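Local structure of ABC transporter, substrate binding protein (Agrobacterium tumefaciens, 3C9H) at residues A[42-45]-A[46-50]; A[111-114]-A[115-118]; A[158-161]-A[162-166]; A[240-243]-A[244-248]; A[341-344]-A[345-348]. The protein probably binds a solute in the periplasm and delivers it to an ABC transporter, and carries a bound magnesium ion. All blocks are in the same frame, centred on the assembly; numbering follows the deposited sequence.

Contact 1 of 5, residues A[42-45]-A[46-50]. With MG (magnesium ion), chain C.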
# COMPACT_ATOMS: atom_id res chain seq x y z
N LEU A 42 -4.29 4.78 -3.81
CA LEU A 42 -3.16 5.68 -3.88
C LEU A 42 -3.67 7.09 -3.60
O LEU A 42 -4.53 7.62 -4.33
CB LEU A 42 -2.44 5.59 -5.24
CG LEU A 42 -1.21 6.53 -5.44
CD1 LEU A 42 -0.09 6.29 -4.42
CD2 LEU A 42 -0.64 6.44 -6.82
N ASP A 43 -3.18 7.69 -2.52
CA ASP A 43 -3.66 9.02 -2.09
C ASP A 43 -3.60 9.99 -3.27
O ASP A 43 -2.55 10.12 -3.94
CB ASP A 43 -2.83 9.58 -0.94
CG ASP A 43 -3.01 8.80 0.37
OD1 ASP A 43 -3.63 7.72 0.38
OD2 ASP A 43 -2.52 9.30 1.40
N GLU A 44 -4.72 10.67 -3.52
CA GLU A 44 -4.91 11.47 -4.73
C GLU A 44 -3.79 12.46 -5.05
O GLU A 44 -3.39 12.54 -6.20
CB GLU A 44 -6.28 12.13 -4.75
CG GLU A 44 -6.61 12.82 -6.08
CD GLU A 44 -6.19 14.27 -6.14
OE1 GLU A 44 -5.68 14.79 -5.12
OE2 GLU A 44 -6.39 14.90 -7.22
N PRO A 45 -3.28 13.21 -4.05
CA PRO A 45 -2.21 14.15 -4.41
C PRO A 45 -0.95 13.49 -4.93
O PRO A 45 -0.30 14.06 -5.80
CB PRO A 45 -1.97 14.95 -3.12
CG PRO A 45 -3.25 14.78 -2.34
CD PRO A 45 -3.67 13.36 -2.63
N LEU A 46 -0.64 12.28 -4.47
CA LEU A 46 0.49 11.54 -5.03
C LEU A 46 0.15 10.92 -6.40
O LEU A 46 1.03 10.69 -7.24
CB LEU A 46 0.91 10.46 -4.02
CG LEU A 46 2.38 10.14 -3.72
CD1 LEU A 46 3.32 11.35 -3.72
CD2 LEU A 46 2.41 9.38 -2.39
N ALA A 47 -1.13 10.66 -6.63
CA ALA A 47 -1.60 10.08 -7.88
C ALA A 47 -1.61 11.10 -9.05
O ALA A 47 -1.55 10.72 -10.21
CB ALA A 47 -2.98 9.45 -7.69
N THR A 48 -1.66 12.39 -8.72
CA THR A 48 -1.89 13.43 -9.70
C THR A 48 -0.88 13.44 -10.85
O THR A 48 -1.30 13.54 -11.98
CB THR A 48 -2.09 14.81 -8.99
OG1 THR A 48 -3.29 14.72 -8.20
CG2 THR A 48 -2.23 15.97 -9.99
N PRO A 49 0.43 13.31 -10.57
CA PRO A 49 1.43 13.21 -11.65
C PRO A 49 1.24 12.00 -12.60
O PRO A 49 1.54 12.09 -13.81
CB PRO A 49 2.75 13.10 -10.88
CG PRO A 49 2.51 13.80 -9.59
CD PRO A 49 1.08 13.34 -9.25
N MET A 50 0.74 10.90 -12.08
CA MET A 50 0.40 9.75 -12.93
C MET A 50 -0.80 10.06 -13.81
O MET A 50 -0.78 9.79 -15.03
CB MET A 50 0.16 8.48 -12.11
CG MET A 50 1.39 7.96 -11.39
SD MET A 50 2.83 7.48 -12.39
CE MET A 50 2.18 5.95 -13.07
MG MG C . -4.60 5.62 0.57
O HOH W 1 -6.66 6.59 0.39

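Contact 2 of 5, residues A[111-114]-A[115-118]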
# COMPACT_ATOMS: atom_id res chain seq x y z
N SER A 111 -5.78 -9.02 -19.10
CA SER A 111 -5.25 -7.89 -19.84
C SER A 111 -3.96 -8.29 -20.51
O SER A 111 -2.90 -8.29 -19.89
CB SER A 111 -4.98 -6.72 -18.89
OG SER A 111 -6.16 -6.22 -18.36
N ASP A 112 -4.05 -8.64 -21.80
CA ASP A 112 -2.90 -9.06 -22.59
C ASP A 112 -2.30 -7.85 -23.24
O ASP A 112 -2.81 -7.38 -24.27
CB ASP A 112 -3.31 -10.06 -23.68
CG ASP A 112 -3.73 -11.39 -23.11
OD1 ASP A 112 -3.18 -11.77 -22.06
OD2 ASP A 112 -4.60 -12.04 -23.71
N LEU A 113 -1.22 -7.36 -22.66
CA LEU A 113 -0.66 -6.07 -23.05
C LEU A 113 0.77 -6.18 -23.55
O LEU A 113 1.39 -7.24 -23.49
CB LEU A 113 -0.72 -5.08 -21.87
CG LEU A 113 -2.12 -4.76 -21.34
CD1 LEU A 113 -2.13 -4.08 -19.94
CD2 LEU A 113 -2.84 -3.92 -22.37
N ALA A 114 1.26 -5.03 -24.00
CA ALA A 114 2.63 -4.83 -24.52
C ALA A 114 3.71 -5.36 -23.58
O ALA A 114 4.52 -6.16 -23.99
CB ALA A 114 2.85 -3.32 -24.74
N MET A 115 3.69 -4.92 -22.33
CA MET A 115 4.71 -5.35 -21.37
C MET A 115 4.39 -6.65 -20.62
O MET A 115 5.16 -7.04 -19.74
CB MET A 115 5.01 -4.22 -20.37
CG MET A 115 5.84 -3.06 -20.94
SD MET A 115 7.54 -3.57 -21.34
CE MET A 115 8.10 -4.31 -19.75
N SER A 116 3.29 -7.34 -20.96
CA SER A 116 2.86 -8.50 -20.17
C SER A 116 3.89 -9.63 -20.08
O SER A 116 4.26 -10.06 -18.99
CB SER A 116 1.53 -9.06 -20.69
OG SER A 116 0.48 -8.14 -20.50
N ALA A 117 4.36 -10.09 -21.23
CA ALA A 117 5.26 -11.25 -21.26
C ALA A 117 6.60 -10.96 -20.54
O ALA A 117 7.16 -11.84 -19.91
CB ALA A 117 5.50 -11.70 -22.69
N ARG A 118 7.08 -9.72 -20.62
CA ARG A 118 8.35 -9.33 -19.99
C ARG A 118 8.23 -8.78 -18.56
O ARG A 118 9.25 -8.47 -17.94
CB ARG A 118 9.05 -8.33 -20.87
CG ARG A 118 9.59 -9.02 -22.11
CD ARG A 118 10.58 -8.21 -22.77
NE ARG A 118 9.94 -7.33 -23.71
CZ ARG A 118 10.00 -7.46 -25.04
NH1 ARG A 118 10.69 -8.42 -25.63
NH2 ARG A 118 9.36 -6.58 -25.79
O HOH W 2 3.18 -9.37 -23.83
O HOH W 3 6.48 -7.93 -23.01

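Contact 3 of 5, residues A[158-161]-A[162-166]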
# COMPACT_ATOMS: atom_id res chain seq x y z
N PHE A 158 11.98 -1.67 19.57
CA PHE A 158 10.74 -0.92 19.66
C PHE A 158 10.09 -1.22 21.01
O PHE A 158 9.70 -0.31 21.73
CB PHE A 158 9.81 -1.33 18.51
CG PHE A 158 8.73 -0.33 18.19
CD1 PHE A 158 8.82 0.46 17.02
CD2 PHE A 158 7.61 -0.20 18.98
CE1 PHE A 158 7.80 1.38 16.68
CE2 PHE A 158 6.57 0.71 18.66
CZ PHE A 158 6.66 1.51 17.52
N VAL A 159 9.96 -2.51 21.31
CA VAL A 159 9.31 -2.98 22.53
C VAL A 159 10.07 -2.50 23.76
O VAL A 159 9.46 -1.98 24.71
CB VAL A 159 9.17 -4.52 22.53
CG1 VAL A 159 8.76 -5.03 23.91
CG2 VAL A 159 8.14 -4.97 21.46
N ASP A 160 11.39 -2.65 23.74
CA ASP A 160 12.25 -2.13 24.82
C ASP A 160 12.09 -0.63 25.03
O ASP A 160 11.99 -0.18 26.17
CB ASP A 160 13.72 -2.47 24.54
CG ASP A 160 14.63 -2.19 25.74
OD1 ASP A 160 14.26 -2.53 26.89
OD2 ASP A 160 15.73 -1.62 25.53
N TYR A 161 12.07 0.15 23.96
CA TYR A 161 11.87 1.61 24.08
C TYR A 161 10.53 1.92 24.76
O TYR A 161 10.46 2.77 25.65
CB TYR A 161 11.95 2.31 22.72
CG TYR A 161 11.54 3.77 22.76
CD1 TYR A 161 12.47 4.79 22.97
CD2 TYR A 161 10.20 4.14 22.61
CE1 TYR A 161 12.08 6.14 23.03
CE2 TYR A 161 9.80 5.48 22.67
CZ TYR A 161 10.74 6.47 22.87
OH TYR A 161 10.32 7.80 22.91
N LEU A 162 9.47 1.25 24.31
CA LEU A 162 8.14 1.42 24.89
C LEU A 162 8.14 1.15 26.39
O LEU A 162 7.50 1.86 27.16
CB LEU A 162 7.13 0.48 24.22
CG LEU A 162 6.80 0.77 22.75
CD1 LEU A 162 5.75 -0.24 22.27
CD2 LEU A 162 6.36 2.23 22.54
N GLU A 163 8.85 0.10 26.78
CA GLU A 163 8.96 -0.29 28.19
C GLU A 163 9.80 0.72 28.98
O GLU A 163 9.34 1.22 30.00
CB GLU A 163 9.50 -1.73 28.31
CG GLU A 163 8.40 -2.76 27.97
CD GLU A 163 8.88 -4.18 27.63
OE1 GLU A 163 10.10 -4.48 27.72
OE2 GLU A 163 8.01 -5.01 27.26
N ARG A 164 10.97 1.07 28.49
CA ARG A 164 11.81 2.06 29.18
C ARG A 164 11.19 3.46 29.26
O ARG A 164 11.54 4.21 30.16
CB ARG A 164 13.22 2.10 28.58
CG ARG A 164 13.97 0.79 28.79
CD ARG A 164 15.40 0.81 28.27
NE ARG A 164 15.42 0.99 26.83
CZ ARG A 164 15.58 2.15 26.19
NH1 ARG A 164 15.76 3.28 26.85
NH2 ARG A 164 15.55 2.17 24.88
N HIS A 165 10.28 3.81 28.34
CA HIS A 165 9.63 5.13 28.36
C HIS A 165 8.12 5.06 28.54
O HIS A 165 7.37 5.87 27.98
CB HIS A 165 9.94 5.89 27.07
CG HIS A 165 11.41 6.04 26.80
ND1 HIS A 165 12.18 5.01 26.34
CD2 HIS A 165 12.23 7.10 26.94
CE1 HIS A 165 13.43 5.42 26.20
NE2 HIS A 165 13.49 6.69 26.56
N ALA A 166 7.67 4.11 29.37
CA ALA A 166 6.24 3.84 29.56
C ALA A 166 5.34 5.09 29.61
O ALA A 166 4.34 5.17 28.89
CB ALA A 166 6.02 3.01 30.81

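Contact 4 of 5, residues A[240-243]-A[244-248]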
# COMPACT_ATOMS: atom_id res chain seq x y z
N ALA A 240 8.31 9.05 3.07
CA ALA A 240 9.30 9.83 2.33
C ALA A 240 8.69 11.10 1.73
O ALA A 240 9.32 12.16 1.75
CB ALA A 240 10.00 8.98 1.26
N ASP A 241 7.46 11.01 1.22
CA ASP A 241 6.74 12.18 0.71
C ASP A 241 6.50 13.22 1.78
O ASP A 241 6.78 14.40 1.57
CB ASP A 241 5.37 11.79 0.13
CG ASP A 241 4.66 12.97 -0.51
OD1 ASP A 241 5.21 13.51 -1.49
OD2 ASP A 241 3.58 13.36 -0.01
N TRP A 242 5.99 12.78 2.92
CA TRP A 242 5.80 13.65 4.08
C TRP A 242 7.10 14.31 4.53
O TRP A 242 7.15 15.54 4.69
CB TRP A 242 5.19 12.90 5.27
CG TRP A 242 3.76 13.08 5.30
CD1 TRP A 242 2.82 12.42 4.53
CD2 TRP A 242 3.04 14.03 6.08
NE1 TRP A 242 1.56 12.90 4.81
CE2 TRP A 242 1.66 13.89 5.75
CE3 TRP A 242 3.41 14.96 7.05
CZ2 TRP A 242 0.67 14.67 6.35
CZ3 TRP A 242 2.42 15.74 7.63
CH2 TRP A 242 1.07 15.58 7.28
N ALA A 243 8.13 13.48 4.75
CA ALA A 243 9.43 13.93 5.23
C ALA A 243 10.06 14.96 4.30
O ALA A 243 10.77 15.86 4.76
CB ALA A 243 10.36 12.73 5.41
N SER A 244 9.80 14.84 2.99
CA SER A 244 10.29 15.83 2.04
C SER A 244 9.72 17.22 2.26
O SER A 244 10.34 18.19 1.87
CB SER A 244 10.01 15.41 0.60
OG SER A 244 8.77 15.92 0.17
N ARG A 245 8.53 17.32 2.87
CA ARG A 245 7.87 18.59 3.16
C ARG A 245 7.89 18.96 4.64
O ARG A 245 7.75 20.13 4.99
CB ARG A 245 6.39 18.56 2.71
CG ARG A 245 6.17 18.75 1.22
CD ARG A 245 4.68 18.67 0.85
NE ARG A 245 4.19 17.29 0.88
CZ ARG A 245 3.31 16.78 1.76
NH1 ARG A 245 2.73 17.51 2.70
NH2 ARG A 245 2.99 15.50 1.66
N HIS A 246 8.02 17.96 5.52
CA HIS A 246 7.97 18.17 6.97
C HIS A 246 9.20 17.55 7.62
O HIS A 246 9.26 16.34 7.86
CB HIS A 246 6.71 17.54 7.56
CG HIS A 246 5.45 18.09 6.99
ND1 HIS A 246 4.86 17.56 5.86
CD2 HIS A 246 4.65 19.10 7.39
CE1 HIS A 246 3.75 18.24 5.59
NE2 HIS A 246 3.61 19.18 6.51
N PRO A 247 10.19 18.39 7.96
CA PRO A 247 11.50 17.89 8.38
C PRO A 247 11.52 17.10 9.70
O PRO A 247 12.45 16.34 9.94
CB PRO A 247 12.33 19.19 8.50
CG PRO A 247 11.34 20.23 8.82
CD PRO A 247 10.11 19.86 8.03
N ASP A 248 10.49 17.22 10.53
CA ASP A 248 10.45 16.48 11.81
C ASP A 248 9.96 15.02 11.74
O ASP A 248 9.90 14.34 12.78
CB ASP A 248 9.63 17.26 12.83
CG ASP A 248 10.25 18.61 13.15
OD1 ASP A 248 11.45 18.83 12.87
OD2 ASP A 248 9.53 19.46 13.68

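Contact 5 of 5, residues A[341-344]-A[345-348]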
# COMPACT_ATOMS: atom_id res chain seq x y z
N ARG A 341 -8.49 -15.10 8.10
CA ARG A 341 -8.46 -13.66 8.14
C ARG A 341 -9.19 -13.16 9.38
O ARG A 341 -8.65 -12.35 10.14
CB ARG A 341 -9.07 -13.06 6.87
CG ARG A 341 -8.87 -11.55 6.71
CD ARG A 341 -9.91 -10.88 5.81
NE ARG A 341 -9.57 -9.47 5.60
CZ ARG A 341 -8.61 -9.05 4.77
NH1 ARG A 341 -7.92 -9.94 4.05
NH2 ARG A 341 -8.34 -7.75 4.67
N SER A 342 -10.42 -13.64 9.56
CA SER A 342 -11.26 -13.26 10.70
C SER A 342 -10.65 -13.67 12.02
O SER A 342 -10.74 -12.94 12.99
CB SER A 342 -12.66 -13.90 10.60
OG SER A 342 -13.43 -13.27 9.62
N ARG A 343 -10.02 -14.83 12.05
CA ARG A 343 -9.40 -15.31 13.28
C ARG A 343 -8.20 -14.43 13.67
O ARG A 343 -8.05 -14.08 14.84
CB ARG A 343 -9.00 -16.77 13.13
CG ARG A 343 -10.20 -17.73 12.91
CD ARG A 343 -11.05 -17.88 14.18
NE ARG A 343 -12.12 -18.89 14.10
CZ ARG A 343 -13.29 -18.72 13.49
NH1 ARG A 343 -13.56 -17.59 12.83
NH2 ARG A 343 -14.20 -19.70 13.51
N LEU A 344 -7.37 -14.05 12.70
CA LEU A 344 -6.20 -13.22 12.98
C LEU A 344 -6.59 -11.83 13.50
O LEU A 344 -5.90 -11.27 14.34
CB LEU A 344 -5.36 -13.06 11.71
CG LEU A 344 -4.11 -12.19 11.84
CD1 LEU A 344 -3.12 -12.81 12.83
CD2 LEU A 344 -3.46 -12.00 10.49
N ILE A 345 -7.70 -11.30 13.01
CA ILE A 345 -8.20 -10.01 13.45
C ILE A 345 -8.70 -10.05 14.90
O ILE A 345 -8.47 -9.12 15.68
CB ILE A 345 -9.28 -9.46 12.46
CG1 ILE A 345 -8.61 -9.04 11.14
CG2 ILE A 345 -10.01 -8.29 13.07
CD1 ILE A 345 -9.57 -8.49 10.04
N GLU A 346 -9.37 -11.13 15.29
CA GLU A 346 -9.84 -11.21 16.67
C GLU A 346 -8.67 -11.49 17.65
O GLU A 346 -8.68 -10.99 18.77
CB GLU A 346 -11.02 -12.19 16.83
CG GLU A 346 -10.76 -13.67 16.58
CD GLU A 346 -12.01 -14.54 16.87
OE1 GLU A 346 -12.93 -14.06 17.60
OE2 GLU A 346 -12.07 -15.69 16.38
N ARG A 347 -7.68 -12.26 17.23
CA ARG A 347 -6.44 -12.42 17.99
C ARG A 347 -5.68 -11.07 18.21
O ARG A 347 -5.16 -10.79 19.29
CB ARG A 347 -5.54 -13.42 17.27
CG ARG A 347 -4.35 -13.88 18.07
CD ARG A 347 -3.70 -15.12 17.46
NE ARG A 347 -2.63 -15.63 18.31
CZ ARG A 347 -1.60 -16.37 17.90
NH1 ARG A 347 -1.46 -16.70 16.62
NH2 ARG A 347 -0.69 -16.77 18.78
N TRP A 348 -5.63 -10.26 17.17
CA TRP A 348 -4.98 -8.95 17.23
C TRP A 348 -5.70 -8.03 18.22
O TRP A 348 -5.05 -7.37 19.03
CB TRP A 348 -4.94 -8.39 15.82
CG TRP A 348 -4.32 -7.06 15.63
CD1 TRP A 348 -2.98 -6.77 15.43
CD2 TRP A 348 -5.01 -5.83 15.53
NE1 TRP A 348 -2.82 -5.42 15.23
CE2 TRP A 348 -4.05 -4.82 15.29
CE3 TRP A 348 -6.36 -5.47 15.63
CZ2 TRP A 348 -4.39 -3.48 15.15
CZ3 TRP A 348 -6.69 -4.16 15.49
CH2 TRP A 348 -5.72 -3.17 15.24

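Contact 1 of 5, residues A[42-45]-A[46-50]
The first turn of helix 44-57, in the beta-alpha-beta unit of strand 35-40, helix 44-57 and strand 62-67, holds this contact, and a magnesium site sits at its start. Asp43 occupies the N-cap position, but its side chain does not cap. It turns to the metal instead: OD1 of Asp43 binds the magnesium ion at 2.3 Å. A water ligand and the backbone O of Ser41 share the ion. The backbone of Asp43 starts the helix, with Ala47 N giving a hydrogen bond of 3.1 Å to Asp43 O. Leu46 N reaches the same oxygen in a weak, bent bond. Pro45 has no N-H to give, which suits a first turn.

One turn on, Thr48 OG1 donates to Glu44 O at 3.0 Å. The hydroxyl arrives from above the carbonyl plane, 39° out of it. It can do so because OG1 lies beside its own backbone N (chi1 -65°). Glu44, bent at chi2, crosses Thr48 obliquely and brings OE2 to 3.3 Å from Thr48 OG1. The CD2 branch of Leu42 rests on CB of Ala47 at 3.9 Å, and its CD1 branch lies near CB of Leu46.

Outside the segments, Asp67 takes the N-H of Glu44, Tyr238 OH bonds to Asp43 N, and Pro49 and Met50 pack on helix 287-296. The Asp43 carboxylate is thus given to the metal while its carbonyl serves the helix. The positive ion probably stabilises the charged form of that carboxylate.

Contact 2 of 5, residues A[111-114]-A[115-118]
Met115 meets Ala114 and Leu113 as the third residue of a type I beta turn that runs from Leu113 to Ser116. Its side chain is bent at chi2 and chi3, and CB lies 3.6 Å from Ala114 C.

Ser116 closes the turn through its N, which donates to Leu113 O at 3.2 Å, from well above the carbonyl plane. Its OG adds a second bond, accepting from Leu113 N at 2.9 Å, with an N-H...O angle of 154°. The hydroxyl lies beside its own backbone N (chi1 -66°), which brings it back over the start of the turn. Leu113 is therefore held through both N and O by one serine. The same OG is also hydrogen-bonded to Tyr130 OH.

Ala117 N is joined to Leu113 O through water 2, which donates to that oxygen at 2.8 Å. Arg118 N is linked to Ala114 O in the same manner, through water 3. These waters stand where direct backbone bonds would be in a helix.

The turn belongs to the loop between strands 108-109 and 124-125. Ser111 and Leu113 pack on helix 274-285. Met115 touches Pro304 and Glu305, and Tyr130 of strand 129-131 also bonds to Ser111 O.

Contact 3 of 5, residues A[158-161]-A[162-166]
Tyr161 and His165 stack face on face, one turn apart. The stack is offset, with centroids 4.1 Å apart and planes 22° from parallel. His165 ND1 sits over one Tyr161 face toward the rim, and Tyr161 CE1 likewise lies over the imidazole. ND1 also donates to Tyr161 O at 2.9 Å, in the plane of its own ring, so the stack and the bond together fix the imidazole rotation. His165 N reaches that oxygen too. Tyr161 O is thus gripped by two donors from one residue.

One residue earlier than each member of this pair, Asp160 and Arg164 form a salt bridge. NE of Arg164 donates to Asp160 OD2 at 2.9 Å. The oxygen lies in the guanidinium plane, but the nitrogen stands above the carboxylate plane, 63° out of it. The bend of the arginine at chi3 (-64°) turns NE back toward Asp160.

These pairs mark the C-terminal end of helix 155-164, and His165 is the first residue to leave helical backbone angles. Its two hydrogen bonds to Tyr161 O close the last turn. Further back, Leu162 CD1 meets the edge of the Phe158 ring at CD2, 3.8 Å away. Val159 CG1 runs alongside the Glu163 carboxylate and lies 3.4 Å from OE2.

A second shell holds these groups. Glu149 OE2 takes Arg164 NH2 in another salt bridge. Phe146 meets the Tyr161 ring, and Phe139 packs edge-to-face with Phe158. Val159 and Leu162 lean on helix 198-207.

Contact 4 of 5, residues A[240-243]-A[244-248]
The Asp241 side chain leaves its backbone opposite the N (chi1 -176°), and Arg245 bends at chi3 (-74°); together they bring carboxylate and guanidinium to one another. NH2 of Arg245 donates to Asp241 OD2 at 2.8 Å in a salt bridge. The oxygen lies in the guanidinium plane, yet the nitrogen approaches from above the carboxylate plane. The two flat groups are turned well away from parallel. The same NH2 lies over one face of the Trp242 indole, toward the rim. The cation-pi contact of the guanidinium with the five-membered ring is long and at most weakly attractive.

His246 lies against the six-membered ring of Trp242. It is an offset stack with centroids 4.4 Å apart. The closest atoms are Trp242 CE3 and His246 ND1, at 3.2 Å. ND1 also points, in its ring plane, to Trp242 O at 3.3 Å.

That carbonyl oxygen takes three N-H groups. His246 N lies nearly in line with the C=O at 2.7 Å, though its N-H is bent away (139°). Arg245 N comes from above the carbonyl plane at 2.9 Å. Ser244 adds a bond from OG to Asp241 O at 2.9 Å, while its N bonds to Ala240 O.

These bonds finish helix 236-245 at the surface, where the chain turns toward strand 249-252. Trp242 and His246 also touch Ser224 of helix 216-224. Three N-H groups from two residues converge on Trp242 O and so satisfy this carbonyl where the helical bonding ends. Arg245 probably balances the Asp241 charge, and an imidazole and a cation share one face of the indole.

Contact 5 of 5, residues A[341-344]-A[345-348]
The guanidinium of Arg343 and the carboxylate of Glu346 are the flat groups that meet here, with planes 69° apart. Glu346 OE2 stands obliquely to the guanidinium, well out of its plane. No N-H points at it. The salt bridge is long, with Arg343 NE 3.9 Å from Glu346 OE2, and rests on charge alone. A closer touch is made by carbon: Arg343 CD lies 3.3 Å from Glu346 OE2. The two side chains run side by side in the same direction, out from the surface.

Glu346 has CG wedged between its backbone N and carbonyl carbon (chi1 66°). This puts CG 3.2 Å from Arg343 O. Arg343 bends at chi2 (-71°), which turns its chain along that of the glutamate.

On another side, Ile345 lays CG1 beside Arg341 O, at 3.5 Å. CB of Trp348 comes to 3.4 Å from Leu344 O, and its indole leads away from the earlier turn. The backbone bonds run from each N to the O four residues before. Arg347 N to Arg343 O is 3.0 Å, and Trp348 N to Leu344 O is 3.0 Å.

Arg341 is bound elsewhere, by a salt bridge to Asp97 and a cation-pi contact with Phe185. Arg347 makes a cation-pi contact with Trp199. Leu344 packs on helices 183-194 and 198-207, and Trp348 on Ile202. The arrangement is that of an amphipathic alpha helix, here helix 338-353 near the C-terminus: Arg343 and Glu346 lie on the exposed side, while Leu344 and Trp348 are buried against the protein.

Overall arrangement
The five contacts follow one another along the chain, from helix 44-57 to helix 338-353. Four involve helices, and contact 2 is a turn in a loop. Contacts 1 and 4 are the one pair that touches: Leu46 CD1 lies 3.6 Å from Asp241 OD1, and their centres are 16 Å apart. This joins the magnesium-bearing start of helix 44-57 to helix 236-245. Contacts 2 and 3 are the most distant, with centres 49 Å apart on opposite sides of the chain's centre. Contact 5 lies about 12 Å from contact 3 by nearest atoms, and both pack on helix 198-207. The spread is consistent with the two-lobed solute-binding fold, with the metal site near its middle.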